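Local coordinates for selenium-binding protein (Sulfolobus tokodaii, PDB 2ECE) that belongs to the selenium-binding protein family and probably binds selenium, though its precise role is not established, at residues R257-N270 against V323-L335. Residues are numbered along the deposited sequence; the frame is centred on the assembly and turned at random.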
ATOM      1  N   ARG A 257       4.256   0.796   8.348  1.00 16.02           N
ATOM      2  CA  ARG A 257       5.254  -0.227   8.087  1.00 16.48           C
ATOM      3  C   ARG A 257       6.107  -0.598   9.294  1.00 17.61           C
ATOM      4  O   ARG A 257       7.106   0.055   9.590  1.00 16.13           O
ATOM      5  CB  ARG A 257       6.173   0.216   6.942  1.00 17.64           C
ATOM      6  CG  ARG A 257       5.465   0.455   5.605  1.00 18.63           C
ATOM      7  CD  ARG A 257       4.973  -0.847   4.950  1.00 17.90           C
ATOM      8  NE  ARG A 257       4.426  -0.598   3.612  1.00 16.84           N
ATOM      9  CZ  ARG A 257       3.193  -0.165   3.364  1.00 17.64           C
ATOM     10  NH1 ARG A 257       2.346   0.060   4.359  1.00 18.02           N
ATOM     11  NH2 ARG A 257       2.816   0.074   2.116  1.00 18.60           N
ATOM     12  N   PRO A 258       5.697  -1.641  10.029  1.00 17.80           N
ATOM     13  CA  PRO A 258       6.452  -2.095  11.203  1.00 17.82           C
ATOM     14  C   PRO A 258       7.778  -2.646  10.659  1.00 19.43           C
ATOM     15  O   PRO A 258       7.836  -3.055   9.495  1.00 17.77           O
ATOM     16  CB  PRO A 258       5.591  -3.239  11.750  1.00 17.61           C
ATOM     17  CG  PRO A 258       4.196  -2.904  11.270  1.00 17.78           C
ATOM     18  CD  PRO A 258       4.442  -2.402   9.870  1.00 16.86           C
ATOM     19  N   LEU A 259       8.843  -2.649  11.460  1.00 18.95           N
ATOM     20  CA  LEU A 259      10.076  -3.244  10.960  1.00 20.09           C
ATOM     21  C   LEU A 259       9.734  -4.733  10.844  1.00 20.46           C
ATOM     22  O   LEU A 259       8.853  -5.233  11.555  1.00 20.21           O
ATOM     23  CB  LEU A 259      11.248  -3.036  11.927  1.00 21.20           C
ATOM     24  CG  LEU A 259      11.843  -1.623  11.996  1.00 21.34           C
ATOM     25  CD1 LEU A 259      13.221  -1.692  12.659  1.00 22.42           C
ATOM     26  CD2 LEU A 259      11.975  -1.035  10.607  1.00 23.41           C
ATOM     27  N   HIS A 260      10.407  -5.437   9.944  1.00 19.38           N
ATOM     28  CA  HIS A 260      10.125  -6.851   9.735  1.00 20.90           C
ATOM     29  C   HIS A 260      10.545  -7.760  10.894  1.00 21.31           C
ATOM     30  O   HIS A 260       9.892  -8.773  11.166  1.00 20.77           O
ATOM     31  CB  HIS A 260      10.772  -7.295   8.424  1.00 19.81           C
ATOM     32  CG  HIS A 260      10.282  -6.528   7.230  1.00 19.25           C
ATOM     33  ND1 HIS A 260       9.050  -6.751   6.651  1.00 20.40           N
ATOM     34  CD2 HIS A 260      10.841  -5.506   6.541  1.00 18.80           C
ATOM     35  CE1 HIS A 260       8.871  -5.899   5.657  1.00 18.39           C
ATOM     36  NE2 HIS A 260       9.943  -5.132   5.571  1.00 21.49           N
ATOM     37  N   ASP A 261      11.627  -7.387  11.570  1.00 22.05           N
ATOM     38  CA  ASP A 261      12.147  -8.142  12.715  1.00 22.54           C
ATOM     39  C   ASP A 261      11.141  -7.948  13.848  1.00 21.77           C
ATOM     40  O   ASP A 261      11.025  -6.850  14.388  1.00 21.98           O
ATOM     41  CB  ASP A 261      13.500  -7.562  13.128  1.00 25.75           C
ATOM     42  CG  ASP A 261      14.177  -8.353  14.241  1.00 27.37           C
ATOM     43  OD1 ASP A 261      13.496  -9.085  14.991  1.00 26.52           O
ATOM     44  OD2 ASP A 261      15.410  -8.221  14.369  1.00 32.25           O
ATOM     45  N   PRO A 262      10.418  -9.011  14.238  1.00 19.99           N
ATOM     46  CA  PRO A 262       9.429  -8.885  15.313  1.00 20.60           C
ATOM     47  C   PRO A 262       9.955  -8.531  16.701  1.00 20.14           C
ATOM     48  O   PRO A 262       9.167  -8.210  17.597  1.00 20.45           O
ATOM     49  CB  PRO A 262       8.724 -10.240  15.284  1.00 19.54           C
ATOM     50  CG  PRO A 262       9.841 -11.168  14.927  1.00 19.95           C
ATOM     51  CD  PRO A 262      10.536 -10.415  13.800  1.00 19.93           C
ATOM     52  N   THR A 263      11.270  -8.587  16.895  1.00 21.44           N
ATOM     53  CA  THR A 263      11.829  -8.239  18.201  1.00 22.56           C
ATOM     54  C   THR A 263      11.913  -6.727  18.314  1.00 23.43           C
ATOM     55  O   THR A 263      12.177  -6.181  19.386  1.00 23.44           O
ATOM     56  CB  THR A 263      13.245  -8.836  18.414  1.00 21.34           C
ATOM     57  OG1 THR A 263      14.157  -8.289  17.457  1.00 20.73           O
ATOM     58  CG2 THR A 263      13.210 -10.336  18.270  1.00 22.42           C
ATOM     59  N   LYS A 264      11.670  -6.050  17.197  1.00 25.34           N
ATOM     60  CA  LYS A 264      11.717  -4.594  17.157  1.00 26.90           C
ATOM     61  C   LYS A 264      10.316  -4.010  17.257  1.00 26.79           C
ATOM     62  O   LYS A 264       9.466  -4.260  16.401  1.00 25.89           O
ATOM     63  CB  LYS A 264      12.350  -4.128  15.847  1.00 29.78           C
ATOM     64  CG  LYS A 264      13.742  -4.679  15.584  1.00 32.83           C
ATOM     65  CD  LYS A 264      14.795  -3.942  16.392  1.00 36.84           C
ATOM     66  CE  LYS A 264      16.207  -4.344  15.974  1.00 39.02           C
ATOM     67  NZ  LYS A 264      16.554  -5.738  16.374  1.00 40.49           N
ATOM     68  N   LEU A 265      10.064  -3.213  18.282  1.00 26.54           N
ATOM     69  CA  LEU A 265       8.737  -2.645  18.402  1.00 27.56           C
ATOM     70  C   LEU A 265       8.659  -1.240  17.886  1.00 25.90           C
ATOM     71  O   LEU A 265       8.442  -0.284  18.633  1.00 26.90           O
ATOM     72  CB  LEU A 265       8.242  -2.710  19.837  1.00 28.87           C
ATOM     73  CG  LEU A 265       7.714  -4.119  20.068  1.00 33.90           C
ATOM     74  CD1 LEU A 265       8.758  -4.950  20.790  1.00 34.67           C
ATOM     75  CD2 LEU A 265       6.413  -4.033  20.842  1.00 34.87           C
ATOM     76  N   MET A 266       8.823  -1.139  16.577  1.00 25.48           N
ATOM     77  CA  MET A 266       8.783   0.130  15.899  1.00 25.13           C
ATOM     78  C   MET A 266       8.468  -0.060  14.425  1.00 22.48           C
ATOM     79  O   MET A 266       8.438  -1.178  13.906  1.00 22.36           O
ATOM     80  CB  MET A 266      10.125   0.844  16.049  1.00 26.62           C
ATOM     81  CG  MET A 266      11.317   0.016  15.594  1.00 28.51           C
ATOM     82  SD  MET A 266      12.857   0.970  15.705  1.00 32.76           S
ATOM     83  CE  MET A 266      13.049   1.045  17.489  1.00 32.41           C
ATOM     84  N   GLY A 267       8.249   1.069  13.766  1.00 21.37           N
ATOM     85  CA  GLY A 267       7.937   1.082  12.356  1.00 20.30           C
ATOM     86  C   GLY A 267       7.748   2.518  11.907  1.00 18.56           C
ATOM     87  O   GLY A 267       7.871   3.449  12.712  1.00 19.43           O
ATOM     88  N   PHE A 268       7.435   2.700  10.629  1.00 17.97           N
ATOM     89  CA  PHE A 268       7.242   4.035  10.067  1.00 18.75           C
ATOM     90  C   PHE A 268       5.839   4.276   9.525  1.00 20.70           C
ATOM     91  O   PHE A 268       5.033   3.346   9.384  1.00 18.52           O
ATOM     92  CB  PHE A 268       8.233   4.284   8.924  1.00 19.85           C
ATOM     93  CG  PHE A 268       9.678   4.169   9.328  1.00 21.12           C
ATOM     94  CD1 PHE A 268      10.310   2.928   9.367  1.00 21.33           C
ATOM     95  CD2 PHE A 268      10.408   5.310   9.669  1.00 23.00           C
ATOM     96  CE1 PHE A 268      11.656   2.822   9.740  1.00 23.25           C
ATOM     97  CE2 PHE A 268      11.755   5.218  10.043  1.00 21.99           C
ATOM     98  CZ  PHE A 268      12.378   3.970  10.079  1.00 23.40           C
ATOM     99  N   ILE A 269       5.566   5.547   9.240  1.00 18.98           N
ATOM    100  CA  ILE A 269       4.303   5.974   8.649  1.00 19.66           C
ATOM    101  C   ILE A 269       4.534   7.324   7.985  1.00 21.08           C
ATOM    102  O   ILE A 269       5.316   8.149   8.474  1.00 19.63           O
ATOM    103  CB  ILE A 269       3.156   6.114   9.681  1.00 19.92           C
ATOM    104  CG1 ILE A 269       1.852   6.444   8.943  1.00 20.52           C
ATOM    105  CG2 ILE A 269       3.465   7.214  10.681  1.00 19.73           C
ATOM    106  CD1 ILE A 269       0.609   6.451   9.828  1.00 17.49           C
ATOM    107  N   ASN A 270       3.869   7.533   6.857  1.00 21.01           N
ATOM    108  CA  ASN A 270       3.994   8.781   6.130  1.00 20.53           C
ATOM    109  C   ASN A 270       2.800   9.706   6.358  1.00 22.37           C
ATOM    110  O   ASN A 270       1.646   9.260   6.400  1.00 22.48           O
ATOM    111  CB  ASN A 270       4.148   8.500   4.628  1.00 19.13           C
ATOM    112  CG  ASN A 270       2.969   7.715   4.042  1.00 20.55           C
ATOM    113  OD1 ASN A 270       2.590   6.659   4.552  1.00 19.98           O
ATOM    114  ND2 ASN A 270       2.400   8.225   2.958  1.00 16.84           N
ATOM    115  N   VAL A 323       4.232  12.489  -0.436  1.00 21.29           N
ATOM    116  CA  VAL A 323       4.748  11.147  -0.187  1.00 22.30           C
ATOM    117  C   VAL A 323       3.530  10.310   0.178  1.00 21.10           C
ATOM    118  O   VAL A 323       2.977  10.458   1.269  1.00 22.07           O
ATOM    119  CB  VAL A 323       5.758  11.150   0.978  1.00 21.26           C
ATOM    120  CG1 VAL A 323       6.174   9.720   1.320  1.00 22.31           C
ATOM    121  CG2 VAL A 323       6.995  11.973   0.582  1.00 21.32           C
ATOM    122  N   THR A 324       3.113   9.443  -0.745  1.00 20.64           N
ATOM    123  CA  THR A 324       1.931   8.607  -0.545  1.00 20.01           C
ATOM    124  C   THR A 324       2.174   7.145  -0.150  1.00 19.95           C
ATOM    125  O   THR A 324       1.275   6.495   0.387  1.00 18.45           O
ATOM    126  CB  THR A 324       1.053   8.616  -1.806  1.00 19.59           C
ATOM    127  OG1 THR A 324       1.848   8.249  -2.938  1.00 19.39           O
ATOM    128  CG2 THR A 324       0.454  10.000  -2.033  1.00 19.97           C
ATOM    129  N   ASP A 325       3.364   6.619  -0.426  1.00 18.07           N
ATOM    130  CA  ASP A 325       3.670   5.242  -0.059  1.00 18.79           C
ATOM    131  C   ASP A 325       5.093   5.082   0.477  1.00 20.42           C
ATOM    132  O   ASP A 325       5.993   5.856   0.134  1.00 19.88           O
ATOM    133  CB  ASP A 325       3.474   4.299  -1.258  1.00 17.56           C
ATOM    134  CG  ASP A 325       3.518   2.825  -0.856  1.00 18.95           C
ATOM    135  OD1 ASP A 325       2.867   2.477   0.144  1.00 17.82           O
ATOM    136  OD2 ASP A 325       4.183   2.012  -1.535  1.00 20.07           O
ATOM    137  N   ILE A 326       5.274   4.082   1.337  1.00 18.51           N
ATOM    138  CA  ILE A 326       6.580   3.760   1.909  1.00 19.35           C
ATOM    139  C   ILE A 326       6.676   2.240   1.988  1.00 20.17           C
ATOM    140  O   ILE A 326       5.652   1.547   2.053  1.00 18.84           O
ATOM    141  CB  ILE A 326       6.775   4.338   3.339  1.00 18.70           C
ATOM    142  CG1 ILE A 326       5.623   3.905   4.248  1.00 18.24           C
ATOM    143  CG2 ILE A 326       6.902   5.846   3.277  1.00 18.98           C
ATOM    144  CD1 ILE A 326       5.891   4.124   5.732  1.00 16.39           C
ATOM    145  N   ASP A 327       7.899   1.726   1.980  1.00 18.46           N
ATOM    146  CA  ASP A 327       8.106   0.289   2.053  1.00 20.62           C
ATOM    147  C   ASP A 327       9.524   0.050   2.566  1.00 19.94           C
ATOM    148  O   ASP A 327      10.445   0.770   2.200  1.00 19.64           O
ATOM    149  CB  ASP A 327       7.911  -0.326   0.667  1.00 21.65           C
ATOM    150  CG  ASP A 327       7.406  -1.754   0.724  1.00 23.51           C
ATOM    151  OD1 ASP A 327       6.898  -2.171   1.786  1.00 24.52           O
ATOM    152  OD2 ASP A 327       7.501  -2.459  -0.302  1.00 25.49           O
ATOM    153  N   ILE A 328       9.686  -0.959   3.416  1.00 19.96           N
ATOM    154  CA  ILE A 328      10.984  -1.277   4.008  1.00 20.12           C
ATOM    155  C   ILE A 328      11.539  -2.601   3.492  1.00 20.49           C
ATOM    156  O   ILE A 328      10.804  -3.588   3.375  1.00 21.12           O
ATOM    157  CB  ILE A 328      10.863  -1.378   5.547  1.00 19.71           C
ATOM    158  CG1 ILE A 328      10.242  -0.097   6.108  1.00 18.99           C
ATOM    159  CG2 ILE A 328      12.228  -1.641   6.166  1.00 15.84           C
ATOM    160  CD1 ILE A 328       9.876  -0.200   7.575  1.00 16.68           C
ATOM    161  N   SER A 329      12.833  -2.637   3.185  1.00 21.16           N
ATOM    162  CA  SER A 329      13.439  -3.884   2.710  1.00 20.28           C
ATOM    163  C   SER A 329      13.424  -4.894   3.858  1.00 19.53           C
ATOM    164  O   SER A 329      13.417  -4.505   5.023  1.00 18.92           O
ATOM    165  CB  SER A 329      14.876  -3.644   2.230  1.00 20.91           C
ATOM    166  OG  SER A 329      15.653  -2.996   3.220  1.00 21.03           O
ATOM    167  N   LEU A 330      13.414  -6.187   3.533  1.00 19.82           N
ATOM    168  CA  LEU A 330      13.366  -7.237   4.554  1.00 22.06           C
ATOM    169  C   LEU A 330      14.443  -7.194   5.642  1.00 23.36           C
ATOM    170  O   LEU A 330      14.195  -7.617   6.766  1.00 23.55           O
ATOM    171  CB  LEU A 330      13.384  -8.618   3.893  1.00 22.77           C
ATOM    172  CG  LEU A 330      12.039  -9.222   3.480  1.00 24.98           C
ATOM    173  CD1 LEU A 330      11.206  -9.493   4.718  1.00 25.21           C
ATOM    174  CD2 LEU A 330      11.305  -8.273   2.544  1.00 25.77           C
ATOM    175  N   ASP A 331      15.634  -6.704   5.315  1.00 24.36           N
ATOM    176  CA  ASP A 331      16.716  -6.629   6.297  1.00 25.21           C
ATOM    177  C   ASP A 331      16.556  -5.398   7.181  1.00 25.23           C
ATOM    178  O   ASP A 331      17.397  -5.115   8.028  1.00 23.74           O
ATOM    179  CB  ASP A 331      18.073  -6.577   5.591  1.00 26.28           C
ATOM    180  CG  ASP A 331      18.133  -5.489   4.535  1.00 28.28           C
ATOM    181  OD1 ASP A 331      17.264  -4.588   4.560  1.00 27.68           O
ATOM    182  OD2 ASP A 331      19.048  -5.528   3.686  1.00 29.18           O
ATOM    183  N   ASP A 332      15.465  -4.668   6.976  1.00 25.90           N
ATOM    184  CA  ASP A 332      15.188  -3.465   7.753  1.00 24.29           C
ATOM    185  C   ASP A 332      16.268  -2.407   7.599  1.00 24.46           C
ATOM    186  O   ASP A 332      16.384  -1.507   8.431  1.00 22.82           O
ATOM    187  CB  ASP A 332      15.027  -3.806   9.242  1.00 24.06           C
ATOM    188  CG  ASP A 332      13.734  -4.550   9.538  1.00 25.87           C
ATOM    189  OD1 ASP A 332      12.734  -4.310   8.828  1.00 25.88           O
ATOM    190  OD2 ASP A 332      13.709  -5.359  10.491  1.00 25.39           O
ATOM    191  N   LYS A 333      17.048  -2.496   6.526  1.00 24.82           N
ATOM    192  CA  LYS A 333      18.124  -1.537   6.306  1.00 25.02           C
ATOM    193  C   LYS A 333      17.703  -0.306   5.505  1.00 24.88           C
ATOM    194  O   LYS A 333      18.216   0.791   5.731  1.00 25.53           O
ATOM    195  CB  LYS A 333      19.302  -2.231   5.607  1.00 25.58           C
ATOM    196  CG  LYS A 333      20.563  -1.392   5.505  1.00 28.85           C
ATOM    197  CD  LYS A 333      21.663  -2.127   4.748  1.00 29.19           C
ATOM    198  CE  LYS A 333      22.955  -1.323   4.757  1.00 31.31           C
ATOM    199  NZ  LYS A 333      24.040  -1.984   3.963  1.00 31.45           N
ATOM    200  N   PHE A 334      16.757  -0.473   4.582  1.00 24.39           N
ATOM    201  CA  PHE A 334      16.325   0.649   3.748  1.00 23.04           C
ATOM    202  C   PHE A 334      14.835   0.983   3.795  1.00 22.90           C
ATOM    203  O   PHE A 334      13.985   0.097   3.897  1.00 23.64           O
ATOM    204  CB  PHE A 334      16.747   0.402   2.298  1.00 24.40           C
ATOM    205  CG  PHE A 334      18.244   0.394   2.093  1.00 24.82           C
ATOM    206  CD1 PHE A 334      18.975   1.573   2.196  1.00 22.61           C
ATOM    207  CD2 PHE A 334      18.919  -0.792   1.819  1.00 26.24           C
ATOM    208  CE1 PHE A 334      20.364   1.574   2.031  1.00 24.89           C
ATOM    209  CE2 PHE A 334      20.314  -0.802   1.652  1.00 25.44           C
ATOM    210  CZ  PHE A 334      21.032   0.383   1.758  1.00 23.52           C
ATOM    211  N   LEU A 335      14.544   2.277   3.714  1.00 22.19           N
ATOM    212  CA  LEU A 335      13.182   2.794   3.731  1.00 23.64           C
ATOM    213  C   LEU A 335      13.019   3.466   2.364  1.00 22.56           C
ATOM    214  O   LEU A 335      13.815   4.333   2.001  1.00 24.73           O
ATOM    215  CB  LEU A 335      13.046   3.825   4.861  1.00 23.77           C
ATOM    216  CG  LEU A 335      11.722   4.136   5.576  1.00 27.73           C
ATOM    217  CD1 LEU A 335      11.629   5.642   5.796  1.00 25.40           C
ATOM    218  CD2 LEU A 335      10.532   3.636   4.780  1.00 27.00           C
TER
HETATM  219  O   HOH W   1       4.333  -0.525  -0.525  1.00 15.49           O
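Asp-332 grips the loop after strand 250-258 with both carboxylate oxygens. Asp-332 OD1 accepts from the backbone N of His-260 at 2.8 Å. Asp-332 OD2 accepts from the backbone N of Asp-261 at 3.1 Å. Each uses its syn lone pair, so one carboxylate holds two successive amides. With an alanine in place of Asp-332, both amides lose this acceptor, and the turn at His-260 and Asp-261 is likely to be less firmly fixed. The ring of His-260 lies nearly parallel to the carboxylate of Asp-332 (9° between the planes). His-260 NE2 donates to the carbonyl O of Ile-328 at 2.8 Å, from above the carbonyl plane. Leu-330 CD1 sits over one face of this ring in a CH-pi contact.

Next to this polar end is an apolar core. Ile-328 CD1 meets the edge of the Phe-268 ring, 3.6 Å from Phe-268 CD1, and also touches Leu-259 CD2. Leu-335 CG stands over the centre of the Phe-268 ring.

Arg-257 bends at chi2 (-70°), laying its CG against Ile-326 CD1 and its guanidinium among acids. Arg-257 NH2 forms a salt bridge with Asp-325 OD1 at 3.1 Å; NE makes a weaker one with Asp-327 OD1. A water joins NH2 to Asp-325 OD2. Glu-255 forms a salt bridge with Arg-257 NH1, and Leu-386 N is hydrogen-bonded to Asp-325 OD2. At the far end, Asn-270 ND2 donates to Val-323 O at 2.9 Å.

The contact is buried between consecutive blades of the beta propeller. One contributes the hairpin of strands 250-258 and 266-274, backed by strand 280-288; the other contributes strands 326-328 and 334-339, followed by strand 344-349.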